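Local structure of uncharacterized protein (Acinetobacter baumannii, 4PUX) at residues A[20-25]-A[39-44]; A[14-19]-A[51-56]; A[70-75]-A[94-99]; A[122-127]-A[139-144]. The protein is of unknown function but folds into an antiparallel beta-barrel of the DUF3237 family, related to the allene oxide cyclase-like barrels. One frame throughout, in Å; residues are numbered along the deposited sequence. Where two conformers were deposited one is given.

Interaction 1 of 4, residues A[20-25]-A[39-44]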
loop_
_atom_site.group_PDB
_atom_site.type_symbol
_atom_site.label_atom_id
_atom_site.label_comp_id
_atom_site.label_asym_id
_atom_site.label_seq_id
_atom_site.Cartn_x
_atom_site.Cartn_y
_atom_site.Cartn_z
ATOM N N VAL A 20 -6.180 -5.344 3.428
ATOM C CA VAL A 20 -5.137 -6.371 3.297
ATOM C C VAL A 20 -4.919 -7.049 4.655
ATOM O O VAL A 20 -4.688 -6.386 5.688
ATOM C CB VAL A 20 -3.783 -5.771 2.797
ATOM C CG1 VAL A 20 -2.812 -6.909 2.479
ATOM C CG2 VAL A 20 -3.991 -4.841 1.542
ATOM N N ASP A 21 -4.983 -8.372 4.633
ATOM C CA ASP A 21 -4.761 -9.191 5.849
ATOM C C ASP A 21 -3.270 -9.611 5.891
ATOM O O ASP A 21 -2.720 -10.084 4.880
ATOM C CB ASP A 21 -5.633 -10.440 5.816
ATOM C CG ASP A 21 -7.091 -10.155 6.119
ATOM O OD1 ASP A 21 -7.367 -9.150 6.777
ATOM O OD2 ASP A 21 -7.982 -10.942 5.699
ATOM N N LEU A 22 -2.660 -9.469 7.079
ATOM C CA LEU A 22 -1.241 -9.825 7.339
ATOM C C LEU A 22 -1.218 -10.874 8.477
ATOM O O LEU A 22 -0.589 -10.669 9.523
ATOM C CB LEU A 22 -0.459 -8.570 7.741
ATOM C CG LEU A 22 -0.649 -7.375 6.827
ATOM C CD1 LEU A 22 0.072 -6.173 7.415
ATOM C CD2 LEU A 22 -0.167 -7.681 5.410
ATOM N N ASN A 23 -1.967 -11.980 8.279
ATOM C CA ASN A 23 -2.260 -12.909 9.375
ATOM C C ASN A 23 -1.225 -14.072 9.489
ATOM O O ASN A 23 -1.557 -15.267 9.494
ATOM C CB ASN A 23 -3.697 -13.465 9.239
ATOM C CG ASN A 23 -4.811 -12.412 9.416
ATOM O OD1 ASN A 23 -5.960 -12.636 8.938
ATOM N ND2 ASN A 23 -4.521 -11.328 10.030
ATOM N N ALA A 24 0.036 -13.678 9.545
ATOM C CA ALA A 24 1.170 -14.583 9.709
ATOM C C ALA A 24 2.275 -13.831 10.426
ATOM O O ALA A 24 2.312 -12.604 10.395
ATOM C CB ALA A 24 1.684 -15.085 8.336
ATOM N N PRO A 25 3.179 -14.565 11.100
ATOM C CA PRO A 25 4.267 -13.846 11.754
ATOM C C PRO A 25 5.208 -13.135 10.754
ATOM O O PRO A 25 5.429 -13.609 9.629
ATOM C CB PRO A 25 5.033 -14.953 12.519
ATOM C CG PRO A 25 4.152 -16.148 12.485
ATOM C CD PRO A 25 3.224 -16.014 11.316
ATOM N N ARG A 39 12.368 -6.507 6.982
ATOM C CA ARG A 39 11.185 -7.172 7.535
ATOM C C ARG A 39 10.385 -7.760 6.355
ATOM O O ARG A 39 10.069 -7.035 5.397
ATOM C CB ARG A 39 10.291 -6.174 8.318
ATOM C CG ARG A 39 11.064 -5.340 9.331
ATOM C CD ARG A 39 10.149 -4.420 10.106
ATOM N NE ARG A 39 9.277 -5.148 11.012
ATOM C CZ ARG A 39 7.949 -5.039 11.080
ATOM N NH1 ARG A 39 7.276 -4.180 10.329
ATOM N NH2 ARG A 39 7.297 -5.755 11.979
ATOM N N ILE A 40 10.077 -9.059 6.402
ATOM C CA ILE A 40 9.299 -9.732 5.336
ATOM C C ILE A 40 7.964 -10.080 5.953
ATOM O O ILE A 40 7.869 -10.891 6.877
ATOM C CB ILE A 40 10.041 -10.940 4.738
ATOM C CG1 ILE A 40 11.413 -10.514 4.188
ATOM C CG2 ILE A 40 9.164 -11.652 3.685
ATOM C CD1 ILE A 40 12.301 -11.667 3.730
ATOM N N ILE A 41 6.956 -9.331 5.530
ATOM C CA ILE A 41 5.612 -9.317 6.125
ATOM C C ILE A 41 4.605 -10.033 5.177
ATOM O O ILE A 41 4.226 -9.467 4.127
ATOM C CB ILE A 41 5.149 -7.862 6.349
ATOM C CG1 ILE A 41 6.174 -7.057 7.162
ATOM C CG2 ILE A 41 3.727 -7.818 6.964
ATOM C CD1 ILE A 41 6.017 -5.573 7.077
ATOM N N PRO A 42 4.313 -11.314 5.424
ATOM C CA PRO A 42 3.386 -12.047 4.542
ATOM C C PRO A 42 2.010 -11.433 4.376
ATOM O O PRO A 42 1.404 -10.984 5.338
ATOM C CB PRO A 42 3.295 -13.433 5.184
ATOM C CG PRO A 42 4.540 -13.589 5.928
ATOM C CD PRO A 42 4.757 -12.191 6.526
ATOM N N ILE A 43 1.556 -11.433 3.125
ATOM C CA ILE A 43 0.189 -11.049 2.775
ATOM C C ILE A 43 -0.645 -12.323 2.607
ATOM O O ILE A 43 -0.387 -13.122 1.721
ATOM C CB ILE A 43 0.157 -10.172 1.489
ATOM C CG1 ILE A 43 0.833 -8.813 1.810
ATOM C CG2 ILE A 43 -1.291 -10.054 0.932
ATOM C CD1 ILE A 43 1.211 -8.028 0.586
ATOM N N THR A 44 -1.652 -12.504 3.481
ATOM C CA THR A 44 -2.367 -13.779 3.566
ATOM C C THR A 44 -3.741 -13.791 2.928
ATOM O O THR A 44 -4.336 -14.868 2.709
ATOM C CB THR A 44 -2.465 -14.211 5.079
ATOM O OG1 THR A 44 -3.165 -13.213 5.829
ATOM C CG2 THR A 44 -1.053 -14.407 5.657
HETATM O O HOH W 1 -5.756 -14.094 5.903
HETATM O O HOH W 2 2.387 -10.851 8.123
#
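The peptide that joins Asp21 to Leu22 is the flat group that meets a partner here: Thr44 N donates to Asp21 O over 3.0 Å, tilted 31° from the carbonyl plane. Pro42, a puckered ring, turns its CB and CG to the methyl group of Ala24, with Ala24 CB 3.9 Å from Pro42 CB, while Pro25 O reaches Pro42 CD at 3.5 Å. The chain leaves strand 12-21 through an inverse gamma turn centred on Asn23, at the margin of the antiparallel barrel. Thr44 suits this place because its side chain can accept as well as pack: Asn23 N donates to Thr44 OG1 at 3.0 Å, and a water sits 2.7 Å from the same Thr44 OG1. The hydroxyl gets there by standing between its own backbone N and carbonyl carbon (chi1 60°), and this sends CG2 to the methyl of Ala24. On the buried side, branched aliphatic residues pack beside the turn. Val20 CG1 meets Ile43 CG2 at 3.8 Å, and Leu22 lies alongside Ile43, pointing the same way, with Leu22 CD2 3.9 Å from Ile43 CG1. Tyr79 of strand 73-83 packs against both Val20 and Ile43.

Interaction 2 of 4, residues A[14-19]-A[51-56]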
loop_
_atom_site.group_PDB
_atom_site.type_symbol
_atom_site.label_atom_id
_atom_site.label_comp_id
_atom_site.label_asym_id
_atom_site.label_seq_id
_atom_site.Cartn_x
_atom_site.Cartn_y
_atom_site.Cartn_z
ATOM N N PRO A 14 -11.711 7.475 -7.732
ATOM C CA PRO A 14 -11.711 6.279 -6.831
ATOM C C PRO A 14 -11.757 4.952 -7.610
ATOM O O PRO A 14 -12.516 4.826 -8.586
ATOM C CB PRO A 14 -12.988 6.470 -5.990
ATOM C CG PRO A 14 -13.230 7.968 -6.047
ATOM C CD PRO A 14 -12.792 8.415 -7.392
ATOM N N LEU A 15 -10.878 4.035 -7.236
ATOM C CA LEU A 15 -10.781 2.709 -7.820
ATOM C C LEU A 15 -11.472 1.655 -6.930
ATOM O O LEU A 15 -12.451 0.994 -7.336
ATOM C CB LEU A 15 -9.295 2.340 -8.081
ATOM C CG LEU A 15 -9.114 0.938 -8.701
ATOM C CD1 LEU A 15 -9.824 0.795 -10.061
ATOM C CD2 LEU A 15 -7.627 0.624 -8.847
ATOM N N ALA A 16 -10.942 1.474 -5.732
ATOM C CA ALA A 16 -11.519 0.574 -4.721
ATOM C C ALA A 16 -10.905 0.798 -3.366
ATOM O O ALA A 16 -9.779 1.314 -3.259
ATOM C CB ALA A 16 -11.285 -0.929 -5.144
ATOM N N LYS A 17 -11.641 0.393 -2.341
ATOM C CA LYS A 17 -11.134 0.311 -0.962
ATOM C C LYS A 17 -10.596 -1.095 -0.725
ATOM O O LYS A 17 -11.301 -2.077 -0.919
ATOM C CB LYS A 17 -12.209 0.632 0.067
ATOM C CG LYS A 17 -11.690 0.512 1.529
ATOM C CD LYS A 17 -12.778 0.981 2.541
ATOM C CE LYS A 17 -12.218 1.200 3.941
ATOM N NZ LYS A 17 -12.957 2.296 4.655
ATOM N N PHE A 18 -9.321 -1.167 -0.372
ATOM C CA PHE A 18 -8.592 -2.400 -0.085
ATOM C C PHE A 18 -8.451 -2.621 1.415
ATOM O O PHE A 18 -8.112 -1.675 2.174
ATOM C CB PHE A 18 -7.173 -2.360 -0.693
ATOM C CG PHE A 18 -7.124 -2.550 -2.207
ATOM C CD1 PHE A 18 -7.578 -1.549 -3.081
ATOM C CD2 PHE A 18 -6.618 -3.733 -2.762
ATOM C CE1 PHE A 18 -7.517 -1.710 -4.474
ATOM C CE2 PHE A 18 -6.567 -3.897 -4.172
ATOM C CZ PHE A 18 -7.042 -2.893 -5.016
ATOM N N SER A 19 -8.602 -3.872 1.796
ATOM C CA SER A 19 -8.391 -4.326 3.163
ATOM C C SER A 19 -7.443 -5.538 3.076
ATOM O O SER A 19 -7.855 -6.601 2.638
ATOM C CB SER A 19 -9.756 -4.647 3.817
ATOM O OG SER A 19 -10.623 -3.506 3.739
ATOM N N LYS A 51 -16.505 0.655 -7.433
ATOM C CA LYS A 51 -17.561 0.657 -8.447
ATOM C C LYS A 51 -17.252 -0.328 -9.603
ATOM O O LYS A 51 -18.139 -1.136 -10.006
ATOM C CB LYS A 51 -17.764 2.086 -9.005
ATOM C CG LYS A 51 -18.936 2.238 -9.996
ATOM C CD LYS A 51 -19.091 3.708 -10.450
ATOM C CE LYS A 51 -20.297 3.891 -11.352
ATOM N NZ LYS A 51 -20.426 5.319 -11.800
ATOM N N SER A 52 -15.994 -0.331 -10.072
ATOM C CA SER A 52 -15.571 -1.055 -11.282
ATOM C C SER A 52 -14.619 -2.209 -10.995
ATOM O O SER A 52 -14.147 -2.867 -11.926
ATOM C CB SER A 52 -14.864 -0.082 -12.259
ATOM O OG SER A 52 -13.499 0.185 -11.889
ATOM N N LEU A 53 -14.349 -2.452 -9.714
ATOM C CA LEU A 53 -13.326 -3.434 -9.299
ATOM C C LEU A 53 -13.643 -3.981 -7.904
ATOM O O LEU A 53 -13.645 -3.240 -6.911
ATOM C CB LEU A 53 -11.949 -2.769 -9.269
ATOM C CG LEU A 53 -10.762 -3.690 -8.982
ATOM C CD1 LEU A 53 -10.518 -4.711 -10.100
ATOM C CD2 LEU A 53 -9.476 -2.904 -8.692
ATOM N N LYS A 54 -13.936 -5.298 -7.860
ATOM C CA LYS A 54 -14.375 -5.966 -6.623
ATOM C C LYS A 54 -13.780 -7.372 -6.612
ATOM O O LYS A 54 -13.690 -8.011 -7.655
ATOM C CB LYS A 54 -15.922 -6.114 -6.612
ATOM C CG LYS A 54 -16.741 -4.828 -6.658
ATOM C CD LYS A 54 -18.246 -5.137 -6.731
ATOM C CE LYS A 54 -19.085 -3.823 -6.681
ATOM N NZ LYS A 54 -18.889 -3.027 -7.895
ATOM N N GLY A 55 -13.423 -7.863 -5.433
ATOM C CA GLY A 55 -12.885 -9.212 -5.286
ATOM C C GLY A 55 -12.108 -9.448 -4.006
ATOM O O GLY A 55 -12.342 -8.780 -2.984
ATOM N N ARG A 56 -11.200 -10.418 -4.059
ATOM C CA ARG A 56 -10.413 -10.824 -2.896
ATOM C C ARG A 56 -8.915 -10.891 -3.222
ATOM O O ARG A 56 -8.495 -11.012 -4.400
ATOM C CB ARG A 56 -10.887 -12.162 -2.312
ATOM C CG ARG A 56 -10.583 -13.385 -3.141
ATOM C CD ARG A 56 -11.210 -14.634 -2.501
ATOM N NE ARG A 56 -10.915 -15.820 -3.308
ATOM C CZ ARG A 56 -10.531 -17.000 -2.863
ATOM N NH1 ARG A 56 -10.511 -17.260 -1.563
ATOM N NH2 ARG A 56 -10.268 -17.980 -3.743
HETATM O O HOH W 3 -14.010 1.585 -9.491
#
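Lys51 begins the contact with Leu15 through its backbone, Lys51 N lying 4.1 Å from Leu15 O, while the long side chain runs away from the other segment, as suits a lysine at the surface. Leu15 belongs to a classic beta bulge, in which Leu15 and Ala16 both face Ala156 on the neighbouring strand 151-159. Segments 14-19 and 51-56 are not paired strands; strand 36-49 pairs with both of the strands they belong to, so they meet by a water and by side chains.

Ser52 takes the water. Ser52 N donates to it over 2.8 Å, and the water in turn donates to Leu15 O at 2.7 Å, so that one molecule links the two backbones. In the conformer given, Ser52 OG also lies 2.8 Å from this water. A small polar residue fits here, at an exposed turn of the chain where its amide is within reach of solvent.

Leu53 follows and carries the apolar part. It crosses Leu15 at a slant, and a single methyl, Leu53 CD2, touches the branch carbon and both methyls of Leu15, with Leu15 CG the closest at 3.9 Å. In Leu53, CG stands opposite the backbone N (chi1 -175°), which turns the branch to Leu15. Phe48 and Tyr133 also pack on Leu53, an apolar setting that suits leucine. The same methyl, Leu53 CD2, comes within 4.4 Å of Phe18 CZ, and Leu53 O lies 3.7 Å from Ala16 CB.

Interaction 3 of 4, residues A[70-75]-A[94-99]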
loop_
_atom_site.group_PDB
_atom_site.type_symbol
_atom_site.label_atom_id
_atom_site.label_comp_id
_atom_site.label_asym_id
_atom_site.label_seq_id
_atom_site.Cartn_x
_atom_site.Cartn_y
_atom_site.Cartn_z
ATOM N N LYS A 70 15.554 6.230 11.566
ATOM C CA LYS A 70 14.755 7.376 11.809
ATOM C C LYS A 70 13.236 7.047 11.675
ATOM O O LYS A 70 12.438 7.977 11.533
ATOM C CB LYS A 70 15.219 8.445 10.812
ATOM C CG LYS A 70 16.739 8.835 11.002
ATOM C CD LYS A 70 17.477 9.098 9.682
ATOM C CE LYS A 70 18.887 9.712 9.881
ATOM N NZ LYS A 70 19.946 8.704 10.239
ATOM N N GLY A 71 12.847 5.744 11.747
ATOM C CA GLY A 71 11.446 5.344 11.664
ATOM C C GLY A 71 10.765 5.680 10.351
ATOM O O GLY A 71 9.549 6.016 10.322
ATOM N N LEU A 72 11.528 5.632 9.262
ATOM C CA LEU A 72 10.935 5.584 7.942
ATOM C C LEU A 72 10.864 4.128 7.510
ATOM O O LEU A 72 11.879 3.430 7.496
ATOM C CB LEU A 72 11.782 6.344 6.943
ATOM C CG LEU A 72 11.334 6.253 5.473
ATOM C CD1 LEU A 72 9.935 6.855 5.230
ATOM C CD2 LEU A 72 12.356 6.910 4.587
ATOM N N ALA A 73 9.671 3.684 7.126
ATOM C CA ALA A 73 9.499 2.393 6.442
ATOM C C ALA A 73 9.342 2.606 4.937
ATOM O O ALA A 73 8.562 3.440 4.495
ATOM C CB ALA A 73 8.286 1.643 6.970
ATOM N N ILE A 74 10.090 1.814 4.171
ATOM C CA ILE A 74 10.046 1.816 2.713
ATOM C C ILE A 74 9.293 0.538 2.321
ATOM O O ILE A 74 9.724 -0.584 2.696
ATOM C CB ILE A 74 11.465 1.787 2.115
ATOM C CG1 ILE A 74 12.298 2.942 2.698
ATOM C CG2 ILE A 74 11.425 1.886 0.580
ATOM C CD1 ILE A 74 13.744 2.916 2.294
ATOM N N ILE A 75 8.183 0.700 1.591
ATOM C CA ILE A 75 7.270 -0.391 1.234
ATOM C C ILE A 75 7.634 -0.902 -0.156
ATOM O O ILE A 75 7.824 -0.111 -1.089
ATOM C CB ILE A 75 5.811 0.175 1.189
ATOM C CG1 ILE A 75 5.370 0.928 2.479
ATOM C CG2 ILE A 75 4.820 -0.859 0.727
ATOM C CD1 ILE A 75 5.514 0.265 3.660
ATOM N N LYS A 94 4.565 0.317 -3.865
ATOM C CA LYS A 94 5.781 0.958 -3.360
ATOM C C LYS A 94 5.388 2.253 -2.658
ATOM O O LYS A 94 4.417 2.903 -3.034
ATOM C CB LYS A 94 6.766 1.241 -4.496
ATOM C CG LYS A 94 7.388 -0.051 -5.126
ATOM C CD LYS A 94 8.253 0.243 -6.274
ATOM C CE LYS A 94 8.968 -1.007 -6.781
ATOM N NZ LYS A 94 8.028 -1.987 -7.439
ATOM N N GLY A 95 6.146 2.636 -1.647
ATOM C CA GLY A 95 5.887 3.904 -0.994
ATOM C C GLY A 95 6.541 4.025 0.370
ATOM O O GLY A 95 7.560 3.378 0.624
ATOM N N TYR A 96 5.945 4.868 1.227
ATOM C CA TYR A 96 6.570 5.280 2.488
ATOM C C TYR A 96 5.563 5.316 3.613
ATOM O O TYR A 96 4.387 5.726 3.400
ATOM C CB TYR A 96 7.189 6.700 2.383
ATOM C CG TYR A 96 8.219 6.876 1.291
ATOM C CD1 TYR A 96 9.434 6.174 1.339
ATOM C CD2 TYR A 96 7.988 7.732 0.208
ATOM C CE1 TYR A 96 10.395 6.350 0.350
ATOM C CE2 TYR A 96 8.926 7.897 -0.808
ATOM C CZ TYR A 96 10.138 7.226 -0.726
ATOM O OH TYR A 96 11.091 7.375 -1.721
ATOM N N ARG A 97 6.025 4.940 4.806
ATOM C CA ARG A 97 5.268 5.142 6.059
ATOM C C ARG A 97 6.191 5.809 7.078
ATOM O O ARG A 97 7.276 5.289 7.347
ATOM C CB ARG A 97 4.707 3.845 6.598
ATOM C CG ARG A 97 3.858 4.039 7.885
ATOM C CD ARG A 97 3.133 2.734 8.324
ATOM N NE ARG A 97 2.228 2.975 9.460
ATOM C CZ ARG A 97 2.501 2.712 10.728
ATOM N NH1 ARG A 97 3.654 2.153 11.079
ATOM N NH2 ARG A 97 1.603 2.984 11.666
ATOM N N HIS A 98 5.749 6.939 7.649
ATOM C CA HIS A 98 6.549 7.650 8.646
ATOM C C HIS A 98 5.621 8.489 9.508
ATOM O O HIS A 98 4.487 8.786 9.098
ATOM C CB HIS A 98 7.670 8.486 8.010
ATOM C CG HIS A 98 7.189 9.576 7.089
ATOM N ND1 HIS A 98 6.686 10.775 7.551
ATOM C CD2 HIS A 98 7.212 9.681 5.740
ATOM C CE1 HIS A 98 6.388 11.553 6.526
ATOM N NE2 HIS A 98 6.688 10.910 5.416
ATOM N N GLY A 99 6.053 8.815 10.731
ATOM C CA GLY A 99 5.268 9.715 11.566
ATOM C C GLY A 99 4.918 11.012 10.844
ATOM O O GLY A 99 5.739 11.540 10.073
HETATM O O HOH W 4 8.567 8.033 11.843
#
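The beta hairpin of strands 73-83 and 88-99 is joined here at its open end, where Ala73 faces Arg97 and Ile75 faces Gly95 as hydrogen-bonded antiparallel pairs. Ala73 N gives its proton to Arg97 O at 2.9 Å and Arg97 N returns one to Ala73 O. Ile75 N meets Gly95 O almost straight, at 179°, though from above the carbonyl plane; the return bond, Gly95 N to Ile75 O, is longer at 3.3 Å. Glycine suits position 95: at the backbone angles of Gly95 a side chain would be pressed against Lys94 O. Ala73, Ile75 and Arg97 share one face of the sheet, where Arg97 also forms a cation-pi contact with Tyr118. Between these pairs Ile74 and Tyr96, a non-hydrogen-bonded pair, point to the opposite face. Beside Tyr96, Leu72 CD1 lies 4.0 Å from Tyr96 CB and 3.9 Å from His98 CB. Leu72 reaches them because its CG stands opposite the backbone N (chi1 174°). Where direct bonding stops, a water donates to Gly71 O at 2.7 Å and accepts from Gly99 N. The two pair types thus follow each other in the alternation that defines an antiparallel sheet, here part of the barrel wall.

Interaction 4 of 4, residues A[122-127]-A[139-144]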
loop_
_atom_site.group_PDB
_atom_site.type_symbol
_atom_site.label_atom_id
_atom_site.label_comp_id
_atom_site.label_asym_id
_atom_site.label_seq_id
_atom_site.Cartn_x
_atom_site.Cartn_y
_atom_site.Cartn_z
ATOM N N ILE A 122 1.167 5.196 -1.075
ATOM C CA ILE A 122 1.751 4.252 -2.007
ATOM C C ILE A 122 1.450 4.587 -3.478
ATOM O O ILE A 122 0.455 5.270 -3.789
ATOM C CB ILE A 122 1.263 2.794 -1.720
ATOM C CG1 ILE A 122 -0.277 2.693 -1.764
ATOM C CG2 ILE A 122 1.783 2.325 -0.369
ATOM C CD1 ILE A 122 -0.819 1.264 -1.742
ATOM N N THR A 123 2.287 4.037 -4.360
ATOM C CA THR A 123 2.012 3.920 -5.810
ATOM C C THR A 123 1.693 2.454 -6.127
ATOM O O THR A 123 2.133 1.541 -5.385
ATOM C CB THR A 123 3.189 4.404 -6.678
ATOM O OG1 THR A 123 4.342 3.587 -6.440
ATOM C CG2 THR A 123 3.526 5.848 -6.366
HETATM N N MSE A 124 0.941 2.238 -7.194
HETATM C CA MSE A 124 0.420 0.923 -7.532
HETATM C C MSE A 124 0.683 0.611 -9.020
HETATM O O MSE A 124 0.414 1.444 -9.871
HETATM C CB MSE A 124 -1.110 0.880 -7.272
HETATM C CG MSE A 124 -1.509 1.273 -5.866
HETATM SE SE MSE A 124 -3.425 1.361 -5.604
HETATM C CE MSE A 124 -3.923 -0.502 -5.662
ATOM N N GLN A 125 1.076 -0.641 -9.303
ATOM C CA GLN A 125 1.322 -1.139 -10.661
ATOM C C GLN A 125 0.594 -2.473 -10.831
ATOM O O GLN A 125 0.734 -3.380 -9.968
ATOM C CB GLN A 125 2.817 -1.347 -10.879
ATOM C CG GLN A 125 3.179 -1.834 -12.244
ATOM C CD GLN A 125 4.676 -1.953 -12.430
ATOM O OE1 GLN A 125 5.490 -1.560 -11.566
ATOM N NE2 GLN A 125 5.051 -2.480 -13.545
ATOM N N PHE A 126 -0.192 -2.582 -11.879
ATOM C CA PHE A 126 -1.035 -3.764 -12.150
ATOM C C PHE A 126 -0.601 -4.532 -13.389
ATOM O O PHE A 126 -0.190 -3.928 -14.376
ATOM C CB PHE A 126 -2.466 -3.322 -12.374
ATOM C CG PHE A 126 -3.057 -2.470 -11.281
ATOM C CD1 PHE A 126 -2.973 -1.068 -11.340
ATOM C CD2 PHE A 126 -3.768 -3.054 -10.217
ATOM C CE1 PHE A 126 -3.610 -0.271 -10.353
ATOM C CE2 PHE A 126 -4.377 -2.266 -9.235
ATOM C CZ PHE A 126 -4.261 -0.859 -9.287
ATOM N N GLU A 127 -0.909 -5.842 -13.431
ATOM C CA GLU A 127 -0.690 -6.695 -14.614
ATOM C C GLU A 127 -1.813 -7.706 -14.703
ATOM O O GLU A 127 -1.994 -8.488 -13.773
ATOM C CB GLU A 127 0.599 -7.505 -14.605
ATOM C CG GLU A 127 1.824 -6.855 -14.959
ATOM C CD GLU A 127 2.999 -7.861 -15.175
ATOM O OE1 GLU A 127 2.811 -9.064 -15.640
ATOM O OE2 GLU A 127 4.118 -7.378 -14.988
ATOM N N THR A 139 -2.314 2.580 -16.637
ATOM C CA THR A 139 -2.865 3.699 -15.865
ATOM C C THR A 139 -2.077 3.842 -14.555
ATOM O O THR A 139 -1.792 2.845 -13.897
ATOM C CB THR A 139 -4.359 3.436 -15.563
ATOM O OG1 THR A 139 -5.064 3.229 -16.791
ATOM C CG2 THR A 139 -4.993 4.596 -14.811
ATOM N N VAL A 140 -1.639 5.072 -14.244
ATOM C CA VAL A 140 -0.941 5.340 -12.998
ATOM C C VAL A 140 -1.972 5.348 -11.844
ATOM O O VAL A 140 -3.106 5.793 -12.019
ATOM C CB VAL A 140 -0.107 6.680 -13.071
ATOM C CG1 VAL A 140 0.470 7.071 -11.746
ATOM C CG2 VAL A 140 0.969 6.546 -14.138
ATOM N N ALA A 141 -1.583 4.829 -10.676
ATOM C CA ALA A 141 -2.483 4.740 -9.524
ATOM C C ALA A 141 -1.743 4.905 -8.208
ATOM O O ALA A 141 -0.552 4.623 -8.119
ATOM C CB ALA A 141 -3.233 3.387 -9.559
ATOM N N VAL A 142 -2.467 5.407 -7.194
ATOM C CA VAL A 142 -1.939 5.724 -5.885
ATOM C C VAL A 142 -2.922 5.316 -4.784
ATOM O O VAL A 142 -4.092 5.076 -5.034
ATOM C CB VAL A 142 -1.626 7.227 -5.724
ATOM C CG1 VAL A 142 -0.539 7.637 -6.720
ATOM C CG2 VAL A 142 -2.874 8.079 -5.915
ATOM N N GLY A 143 -2.414 5.168 -3.587
ATOM C CA GLY A 143 -3.205 4.816 -2.416
ATOM C C GLY A 143 -2.887 5.622 -1.180
ATOM O O GLY A 143 -1.749 6.047 -0.980
ATOM N N SER A 144 -3.905 5.820 -0.342
ATOM C CA SER A 144 -3.776 6.441 0.981
ATOM C C SER A 144 -4.145 5.391 2.006
ATOM O O SER A 144 -5.266 4.862 1.973
ATOM C CB SER A 144 -4.708 7.630 1.108
ATOM O OG SER A 144 -4.629 8.222 2.391
HETATM O O HOH W 5 1.401 4.001 -10.647
HETATM O O HOH W 6 0.194 1.730 -12.541
#
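Met124, present as selenomethionine, runs along Ala141 and Val142 from its CB outward. Met124 CB touches the methyl of Ala141, CB to CB 4.0 Å, and lies beside the carbonyl oxygen of that residue. CG still skirts Ala141 O, and the selenium then comes to Val142 O, with Met124 SE 3.8 Å from that atom. A bend at the last torsion (chi3 71°) carries CE away from segment 139-144. The apolar chain suits this buried place, where Tyr154 and Ala156 also pack on it.

Strands 118-127 and 141-147 are antiparallel neighbours in the barrel wall. The axes of 122-127 and 141-144 run at 138° to one another. Ile122 and Gly143 form a pair with two good bonds: Ile122 N donates to Gly143 O at 3.0 Å, and Gly143 N to Ile122 O at 2.9 Å. Glycine is apt opposite this isoleucine, because Ile122 CG1, set between its backbone N and carbonyl carbon (chi1 57°), lies only 3.7 Å from Gly143 CA. Next along the strand Met124 N still reaches Ala141 O, but over a bent path and from above the carbonyl plane. Beyond it a water takes the proton of Ala141 N at 3.1 Å and lies 2.8 Å from Met124 O. The small Ala141 also meets Phe126 at the ring edge, in its plane, with Ala141 CB 3.8 Å from Phe126 CE1.

Overall arrangement
All four contacts lie in one curled antiparallel sheet. Interactions 1 and 2 use successive parts of strand 12-21, their centres about 20 Å apart. Interaction 2 joins interaction 4 across the apolar inside, centres about 13 Å apart: Leu15 CD2 packs on Phe126 CZ at 3.7 Å and Phe18 CE1 on Met124 CE at 4.0 Å. Interaction 3 adjoins interaction 4 through neighbouring strands, with Lys94 O 2.8 Å from Thr123 N, a probable hydrogen bond, whereas it lies about 24 Å from interaction 2, centre to centre. Val20, Ile75 and Ile122, from interactions 1, 3 and 4, each approach bound 1,2-ethanediol, which probably came from crystallisation yet may mark a pocket.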